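Thioesterase superfamily (Jannaschia sp., PDB 2OAF) probably hydrolyses thioesters as a hotdog-fold member of the thioesterase superfamily, its natural substrate being unknown. Local coordinates at residues L8-R12 with R107-V111; V23-C28 with P83-R87; R98-K102 with P136-R142. All coordinates share one frame; numbering follows the deposited sequence.

Interaction 1 (L8-R12 with R107-V111)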
loop_
_atom_site.group_PDB
_atom_site.type_symbol
_atom_site.label_atom_id
_atom_site.label_comp_id
_atom_site.label_asym_id
_atom_site.label_seq_id
_atom_site.Cartn_x
_atom_site.Cartn_y
_atom_site.Cartn_z
ATOM N N LEU B 8 0.572 8.265 29.479
ATOM C CA LEU B 8 -0.090 8.928 28.307
ATOM C C LEU B 8 -1.254 8.087 27.742
ATOM O O LEU B 8 -2.394 8.571 27.699
ATOM C CB LEU B 8 0.929 9.226 27.191
HETATM N N MSE B 9 -0.954 6.845 27.317
HETATM C CA MSE B 9 -1.945 5.945 26.693
HETATM C C MSE B 9 -2.692 5.090 27.708
HETATM O O MSE B 9 -2.094 4.326 28.452
HETATM C CB MSE B 9 -1.285 5.044 25.637
HETATM C CG MSE B 9 -0.540 5.853 24.584
HETATM SE SE MSE B 9 -0.790 5.374 22.704
HETATM C CE MSE B 9 1.172 5.657 22.221
ATOM N N GLN B 10 -4.016 5.223 27.695
ATOM C CA GLN B 10 -4.920 4.566 28.648
ATOM C C GLN B 10 -5.116 3.060 28.338
ATOM O O GLN B 10 -5.178 2.673 27.168
ATOM C CB GLN B 10 -6.252 5.350 28.657
ATOM C CG GLN B 10 -7.555 4.525 28.675
ATOM C CD GLN B 10 -8.812 5.360 28.404
ATOM O OE1 GLN B 10 -9.367 5.296 27.321
ATOM N NE2 GLN B 10 -9.242 6.163 29.384
ATOM N N PRO B 11 -5.219 2.207 29.379
ATOM C CA PRO B 11 -5.427 0.758 29.203
ATOM C C PRO B 11 -6.769 0.490 28.548
ATOM O O PRO B 11 -7.693 1.274 28.719
ATOM C CB PRO B 11 -5.388 0.216 30.629
ATOM C CG PRO B 11 -5.711 1.397 31.498
ATOM C CD PRO B 11 -5.171 2.592 30.802
ATOM N N ARG B 12 -6.880 -0.605 27.803
ATOM C CA ARG B 12 -8.086 -0.847 27.033
ATOM C C ARG B 12 -9.189 -1.339 27.932
ATOM O O ARG B 12 -8.947 -2.156 28.799
ATOM C CB ARG B 12 -7.850 -1.838 25.892
ATOM C CG ARG B 12 -7.282 -3.170 26.261
ATOM C CD ARG B 12 -7.024 -3.952 24.985
ATOM N NE ARG B 12 -6.447 -5.250 25.274
ATOM C CZ ARG B 12 -5.146 -5.560 25.230
ATOM N NH1 ARG B 12 -4.230 -4.682 24.848
ATOM N NH2 ARG B 12 -4.763 -6.807 25.526
ATOM N N ARG B 107 -8.148 5.249 20.534
ATOM C CA ARG B 107 -7.119 4.282 20.852
ATOM C C ARG B 107 -7.353 3.002 20.072
ATOM O O ARG B 107 -8.503 2.588 19.879
ATOM C CB ARG B 107 -7.172 3.965 22.336
ATOM C CG ARG B 107 -6.590 5.023 23.203
ATOM C CD ARG B 107 -5.048 4.970 23.276
ATOM N NE ARG B 107 -4.617 3.903 24.160
ATOM C CZ ARG B 107 -4.254 2.680 23.779
ATOM N NH1 ARG B 107 -4.199 2.360 22.502
ATOM N NH2 ARG B 107 -3.934 1.781 24.696
ATOM N N VAL B 108 -6.265 2.393 19.616
ATOM C CA VAL B 108 -6.290 1.053 19.047
ATOM C C VAL B 108 -5.112 0.262 19.632
ATOM O O VAL B 108 -3.965 0.731 19.570
ATOM C CB VAL B 108 -6.155 1.050 17.513
ATOM C CG1 VAL B 108 -6.125 -0.394 16.984
ATOM C CG2 VAL B 108 -7.268 1.884 16.842
ATOM N N ASP B 109 -5.398 -0.913 20.206
ATOM C CA ASP B 109 -4.368 -1.853 20.632
ATOM C C ASP B 109 -4.474 -3.004 19.641
ATOM O O ASP B 109 -5.559 -3.614 19.460
ATOM C CB ASP B 109 -4.574 -2.438 22.034
ATOM C CG ASP B 109 -4.308 -1.449 23.166
ATOM O OD1 ASP B 109 -3.831 -0.322 22.908
ATOM O OD2 ASP B 109 -4.584 -1.826 24.337
ATOM N N GLY B 110 -3.348 -3.332 19.035
ATOM C CA GLY B 110 -3.275 -4.464 18.102
ATOM C C GLY B 110 -2.716 -5.631 18.884
ATOM O O GLY B 110 -1.597 -5.536 19.398
ATOM N N VAL B 111 -3.513 -6.701 19.005
ATOM C CA VAL B 111 -3.214 -7.832 19.891
ATOM C C VAL B 111 -3.250 -9.128 19.120
ATOM O O VAL B 111 -4.185 -9.351 18.344
ATOM C CB VAL B 111 -4.263 -7.896 21.032
ATOM C CG1 VAL B 111 -3.912 -9.023 21.988
ATOM C CG2 VAL B 111 -4.319 -6.527 21.759
HETATM O O HOH W 1 -4.052 -1.202 26.780
#
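From Met9 to Arg12 the N-terminal chain runs at 60° to residues 107-111 of strand 103-112, within reach of the Arg107 and Asp109 side chains. Arg107 is bent at chi2 and chi3, which sets its guanidinium beside the loop, where NH2 donates to Gln10 O at 2.9 Å, tilted out of the carbonyl plane, and NE adds a weak bond to the same oxygen. Met9, a selenomethionine, lays its selenium over one face of that guanidinium, off-centre toward the rim. The strand belongs to the curved antiparallel sheet of the hotdog fold, one side of which the loop crosses. Within the strand Arg107 also grips Asp109 end-on, NH1 and NH2 both donating to OD1. Asp109 OD2 instead meets the loop: Arg12 NH1 lies 2.9 Å from it in a nearly straight salt bridge (164°), on the anti side, the two planar groups 84° apart. Arginine, long and with several donors, serves carbonyl and carboxylate at once; aspartate's two oxygens serve two arginines. A water lies 2.6 Å from Asp109 OD2 and bonds weakly to Arg12 N. Val111 CG2 lies over one face of the Arg12 guanidinium, off-centre toward the rim, while Thr116 bonds to NH1.

Interaction 2 (V23-C28 with P83-R87); sequences VTWGDC and PVTPR
Pro86 fits against the turn formed by Val23-Cys28, and it and Val23 carry the largest shares of the contact. Its CB comes within 3.3 Å of Val23 O, CG lies 3.7 Å from Thr24 C, and CD is 3.7 Å from Cys28 SG. Proline suits this place because its compact ring offers an apolar surface to the backbone and the sulfur without bringing an N-H that would need a partner. Val23 fills the adjoining space: with CG1 anti to its backbone N (chi1 176°), CG2 is turned onto Val84 CG1 at 3.7 Å, the two branched side chains crossing at about a right angle, while CG1 and CB lie against the backbone carbonyl of Thr85. No direct hydrogen bond joins the segments, but a water lies 2.7 Å from Val23 O and 2.9 Å from Pro86 O.

Each side has its own brace. Asp27 OD2 accepts from Thr24 N at 2.8 Å, and Asp27 N returns a bond to Thr24 O, tying Asp27, the last residue of the 3-10 segment 25-27, back to Thr24 just before it. Across from it, Thr85 OG1 accepts from Arg87 N in an ST turn, the threonine hydroxyl closing the turn around Pro86.

Trp25 meets Trp60 of the third subunit and Pro30 of the fourth, and Arg87 makes a salt bridge with Asp66 of the third. Within the chain, the contact joins the loop after strand 17-21 to the one before strand 90-99; Phe42 and Leu39 of helix 39-54 and Leu90 of strand 90-99 pack round Val23 and Val84.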
loop_
_atom_site.group_PDB
_atom_site.type_symbol
_atom_site.label_atom_id
_atom_site.label_comp_id
_atom_site.label_asym_id
_atom_site.label_seq_id
_atom_site.Cartn_x
_atom_site.Cartn_y
_atom_site.Cartn_z
ATOM N N VAL B 23 -3.518 -10.633 8.734
ATOM C CA VAL B 23 -2.188 -10.235 8.272
ATOM C C VAL B 23 -1.679 -11.338 7.381
ATOM O O VAL B 23 -1.828 -12.488 7.726
ATOM C CB VAL B 23 -1.252 -10.067 9.484
ATOM C CG1 VAL B 23 0.170 -9.738 9.037
ATOM C CG2 VAL B 23 -1.842 -8.981 10.428
ATOM N N THR B 24 -1.041 -11.006 6.265
ATOM C CA THR B 24 -0.592 -12.041 5.352
ATOM C C THR B 24 0.812 -11.785 4.845
ATOM O O THR B 24 1.426 -10.753 5.121
ATOM C CB THR B 24 -1.535 -12.190 4.132
ATOM O OG1 THR B 24 -1.402 -11.053 3.285
ATOM C CG2 THR B 24 -3.019 -12.371 4.559
ATOM N N TRP B 25 1.319 -12.773 4.134
ATOM C CA TRP B 25 2.615 -12.732 3.501
ATOM C C TRP B 25 2.956 -11.360 2.917
ATOM O O TRP B 25 4.045 -10.835 3.098
ATOM C CB TRP B 25 2.617 -13.803 2.415
ATOM C CG TRP B 25 3.703 -13.736 1.435
ATOM C CD1 TRP B 25 3.671 -13.114 0.211
ATOM C CD2 TRP B 25 4.986 -14.348 1.537
ATOM N NE1 TRP B 25 4.870 -13.290 -0.436
ATOM C CE2 TRP B 25 5.692 -14.043 0.355
ATOM C CE3 TRP B 25 5.611 -15.134 2.507
ATOM C CZ2 TRP B 25 6.983 -14.492 0.128
ATOM C CZ3 TRP B 25 6.882 -15.577 2.273
ATOM C CH2 TRP B 25 7.563 -15.249 1.095
ATOM N N GLY B 26 2.010 -10.800 2.185
ATOM C CA GLY B 26 2.226 -9.556 1.458
ATOM C C GLY B 26 2.390 -8.321 2.330
ATOM O O GLY B 26 2.913 -7.278 1.892
ATOM N N ASP B 27 1.946 -8.433 3.574
ATOM C CA ASP B 27 2.120 -7.381 4.552
ATOM C C ASP B 27 3.524 -7.441 5.180
ATOM O O ASP B 27 3.922 -6.514 5.885
ATOM C CB ASP B 27 1.106 -7.570 5.668
ATOM C CG ASP B 27 -0.336 -7.443 5.202
ATOM O OD1 ASP B 27 -0.626 -6.477 4.499
ATOM O OD2 ASP B 27 -1.182 -8.312 5.533
ATOM N N CYS B 28 4.256 -8.528 4.966
ATOM C CA CYS B 28 5.534 -8.757 5.661
ATOM C C CYS B 28 6.747 -8.339 4.889
ATOM O O CYS B 28 6.776 -8.432 3.672
ATOM C CB CYS B 28 5.702 -10.244 6.002
ATOM S SG CYS B 28 4.409 -10.835 7.160
ATOM N N PRO B 83 6.316 -8.022 17.412
ATOM C CA PRO B 83 6.045 -8.138 15.987
ATOM C C PRO B 83 4.681 -8.702 15.636
ATOM O O PRO B 83 4.151 -9.574 16.332
ATOM C CB PRO B 83 7.079 -9.154 15.516
ATOM C CG PRO B 83 8.064 -9.207 16.535
ATOM C CD PRO B 83 7.408 -8.905 17.818
ATOM N N VAL B 84 4.142 -8.228 14.529
ATOM C CA VAL B 84 2.880 -8.709 14.008
ATOM C C VAL B 84 3.196 -9.713 12.874
ATOM O O VAL B 84 4.037 -9.450 12.014
ATOM C CB VAL B 84 2.053 -7.553 13.490
ATOM C CG1 VAL B 84 0.867 -8.075 12.726
ATOM C CG2 VAL B 84 1.578 -6.610 14.692
ATOM N N THR B 85 2.575 -10.886 12.906
ATOM C CA THR B 85 2.813 -11.906 11.850
ATOM C C THR B 85 1.518 -12.507 11.336
ATOM O O THR B 85 0.453 -12.340 11.920
ATOM C CB THR B 85 3.674 -13.062 12.328
ATOM O OG1 THR B 85 2.866 -13.943 13.132
ATOM C CG2 THR B 85 4.905 -12.575 13.104
ATOM N N PRO B 86 1.584 -13.231 10.225
ATOM C CA PRO B 86 0.411 -13.976 9.783
ATOM C C PRO B 86 0.016 -15.210 10.587
ATOM O O PRO B 86 -0.945 -15.871 10.194
ATOM C CB PRO B 86 0.801 -14.443 8.365
ATOM C CG PRO B 86 1.907 -13.567 7.950
ATOM C CD PRO B 86 2.671 -13.351 9.241
ATOM N N ARG B 87 0.721 -15.520 11.680
ATOM C CA ARG B 87 0.404 -16.715 12.463
ATOM C C ARG B 87 -0.923 -16.597 13.197
ATOM O O ARG B 87 -1.478 -17.600 13.582
ATOM C CB ARG B 87 1.478 -17.017 13.503
ATOM C CG ARG B 87 2.915 -17.098 12.994
ATOM C CD ARG B 87 3.143 -18.412 12.358
ATOM N NE ARG B 87 4.545 -18.643 12.020
ATOM C CZ ARG B 87 4.944 -19.648 11.255
ATOM N NH1 ARG B 87 4.044 -20.494 10.752
ATOM N NH2 ARG B 87 6.230 -19.799 10.978
HETATM O O HOH W 2 -3.011 -14.756 8.510
#

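Interaction 3 (R98-K102 with P136-R142). With PO4 (phosphate ion), chain H.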
loop_
_atom_site.group_PDB
_atom_site.type_symbol
_atom_site.label_atom_id
_atom_site.label_comp_id
_atom_site.label_asym_id
_atom_site.label_seq_id
_atom_site.Cartn_x
_atom_site.Cartn_y
_atom_site.Cartn_z
ATOM N N ARG B 98 -11.384 10.066 24.040
ATOM C CA ARG B 98 -11.657 11.451 24.296
ATOM C C ARG B 98 -12.427 12.098 23.150
ATOM O O ARG B 98 -12.153 11.814 21.994
ATOM C CB ARG B 98 -10.294 12.134 24.473
ATOM C CG ARG B 98 -10.326 13.599 24.262
ATOM C CD ARG B 98 -9.027 14.290 24.627
ATOM N NE ARG B 98 -9.379 15.625 25.097
ATOM C CZ ARG B 98 -9.848 16.593 24.305
ATOM N NH1 ARG B 98 -9.974 16.407 22.979
ATOM N NH2 ARG B 98 -10.163 17.761 24.838
ATOM N N LEU B 99 -13.363 12.987 23.476
ATOM C CA LEU B 99 -14.033 13.813 22.477
ATOM C C LEU B 99 -14.116 15.220 23.033
ATOM O O LEU B 99 -14.742 15.431 24.041
ATOM C CB LEU B 99 -15.433 13.268 22.203
ATOM C CG LEU B 99 -16.322 14.051 21.222
ATOM C CD1 LEU B 99 -15.750 14.135 19.793
ATOM C CD2 LEU B 99 -17.720 13.419 21.240
ATOM N N GLY B 100 -13.441 16.176 22.411
ATOM C CA GLY B 100 -13.567 17.552 22.814
ATOM C C GLY B 100 -14.612 18.217 21.955
ATOM O O GLY B 100 -15.463 17.559 21.376
ATOM N N THR B 101 -14.535 19.532 21.876
ATOM C CA THR B 101 -15.451 20.307 21.059
ATOM C C THR B 101 -15.096 20.129 19.598
ATOM O O THR B 101 -15.977 20.056 18.752
ATOM C CB THR B 101 -15.347 21.796 21.403
ATOM O OG1 THR B 101 -15.567 21.975 22.807
ATOM C CG2 THR B 101 -16.359 22.613 20.617
ATOM N N LYS B 102 -13.798 20.080 19.311
ATOM C CA LYS B 102 -13.325 20.019 17.922
ATOM C C LYS B 102 -12.726 18.674 17.476
ATOM O O LYS B 102 -12.789 18.366 16.298
ATOM C CB LYS B 102 -12.369 21.187 17.663
ATOM C CG LYS B 102 -13.142 22.538 17.615
ATOM C CD LYS B 102 -12.237 23.781 17.496
ATOM C CE LYS B 102 -11.333 23.961 18.733
ATOM N NZ LYS B 102 -10.889 25.382 18.901
ATOM N N PRO B 136 -17.169 22.107 14.637
ATOM C CA PRO B 136 -17.164 21.345 15.873
ATOM C C PRO B 136 -17.805 19.980 15.701
ATOM O O PRO B 136 -18.600 19.794 14.792
ATOM C CB PRO B 136 -18.014 22.189 16.814
ATOM C CG PRO B 136 -18.679 23.218 15.979
ATOM C CD PRO B 136 -17.897 23.379 14.751
ATOM N N ALA B 137 -17.492 19.042 16.593
ATOM C CA ALA B 137 -18.120 17.716 16.554
ATOM C C ALA B 137 -19.645 17.862 16.578
ATOM O O ALA B 137 -20.181 18.466 17.511
ATOM C CB ALA B 137 -17.665 16.869 17.729
ATOM N N PRO B 138 -20.357 17.329 15.559
ATOM C CA PRO B 138 -21.823 17.476 15.561
ATOM C C PRO B 138 -22.507 16.731 16.699
ATOM O O PRO B 138 -22.077 15.646 17.093
ATOM C CB PRO B 138 -22.256 16.897 14.209
ATOM C CG PRO B 138 -21.030 16.751 13.423
ATOM C CD PRO B 138 -19.889 16.618 14.362
ATOM N N ASP B 139 -23.565 17.323 17.217
ATOM C CA ASP B 139 -24.272 16.783 18.357
ATOM C C ASP B 139 -24.719 15.354 18.133
ATOM O O ASP B 139 -24.677 14.560 19.065
ATOM C CB ASP B 139 -25.525 17.629 18.715
ATOM C CG ASP B 139 -25.185 19.032 19.225
ATOM O OD1 ASP B 139 -24.021 19.293 19.613
ATOM O OD2 ASP B 139 -26.108 19.882 19.236
ATOM N N HIS B 140 -25.194 15.020 16.938
ATOM C CA HIS B 140 -25.693 13.643 16.717
ATOM C C HIS B 140 -24.561 12.627 16.793
ATOM O O HIS B 140 -24.765 11.531 17.282
ATOM C CB HIS B 140 -26.491 13.456 15.408
ATOM C CG HIS B 140 -25.674 13.595 14.154
ATOM N ND1 HIS B 140 -25.275 14.817 13.654
ATOM C CD2 HIS B 140 -25.216 12.665 13.277
ATOM C CE1 HIS B 140 -24.591 14.633 12.537
ATOM N NE2 HIS B 140 -24.547 13.339 12.282
ATOM N N LEU B 141 -23.371 12.989 16.330
ATOM C CA LEU B 141 -22.231 12.098 16.480
ATOM C C LEU B 141 -21.784 12.023 17.947
ATOM O O LEU B 141 -21.489 10.949 18.457
ATOM C CB LEU B 141 -21.089 12.504 15.522
ATOM C CG LEU B 141 -21.483 12.334 14.042
ATOM C CD1 LEU B 141 -20.313 12.622 13.146
ATOM C CD2 LEU B 141 -22.094 10.922 13.694
ATOM N N ARG B 142 -21.775 13.153 18.642
ATOM C CA ARG B 142 -21.445 13.152 20.044
ATOM C C ARG B 142 -22.302 12.145 20.805
ATOM O O ARG B 142 -21.825 11.452 21.697
ATOM C CB ARG B 142 -21.668 14.549 20.598
ATOM C CG ARG B 142 -21.364 14.662 22.079
ATOM C CD ARG B 142 -21.441 16.084 22.511
ATOM N NE ARG B 142 -20.404 16.918 21.913
ATOM C CZ ARG B 142 -19.174 17.045 22.400
ATOM N NH1 ARG B 142 -18.776 16.364 23.475
ATOM N NH2 ARG B 142 -18.322 17.849 21.784
HETATM P P PO4 H . -10.537 19.990 21.319
HETATM O O1 PO4 H . -10.313 20.045 22.823
HETATM O O2 PO4 H . -11.222 18.693 20.973
HETATM O O3 PO4 H . -11.405 21.186 20.951
HETATM O O4 PO4 H . -9.208 20.015 20.581
#
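Arg142 leaves its helix with CG anti to the backbone N (chi1 179°), then bends at chi3 (-66°), which carries its guanidinium across Leu99 to the turn beyond. Leu99, also anti at chi1, sets CD2 over one face of that group, off-centre toward the rim, and CD1 against Ala137 CB at 3.9 Å. Arg142 NH2 donates to Gly100 O at 2.9 Å from above the carbonyl plane, with a bent N-H...O angle of 134°, while Glu146 takes NH1 in a salt bridge. Without the guanidinium, as with an alanine here, Gly100 O would probably lose this donor, Glu146 its ionic mate and Leu99 CD2 some cover. Alongside, Ala137 N gives Thr101 O a straighter backbone bond of 2.8 Å, and the small Ala137 lets the two backbones come close. Beyond the turn a phosphate, probably from the crystallisation liquor, is held by Arg98 NH2 (3.0 Å to O1) and Lys102 N (3.1 Å to O3), with Arg98 NH1 to O2 and Ser103 OG as further partners. Gly100, lacking a side chain, leaves room for phosphate O2. The contact ties the hairpin turn between strands 90-99 and 103-112 of the hotdog sheet to the start of C-terminal helix 139-145.

Interaction 1 is partly buried and lies nearest the middle of the chain, on the face of strand 103-112; its chemistry is ionic, a salt-bridge network with an N-terminal loop. Interaction 2, also partly buried, is apolar, joining two loops at one end of the fold where other subunits approach. Interaction 3 is a surface contact at the other end, on the opposite side of the chain's centre from interaction 2, about 36 Å away between centres; it relies on backbone carbonyls, and no other subunit touches it. Interactions 1 and 3 reach the same sheet through neighbouring strands 103-112 and 90-99. Along the sequence, interaction 2 is nested within the loop closed by interaction 1.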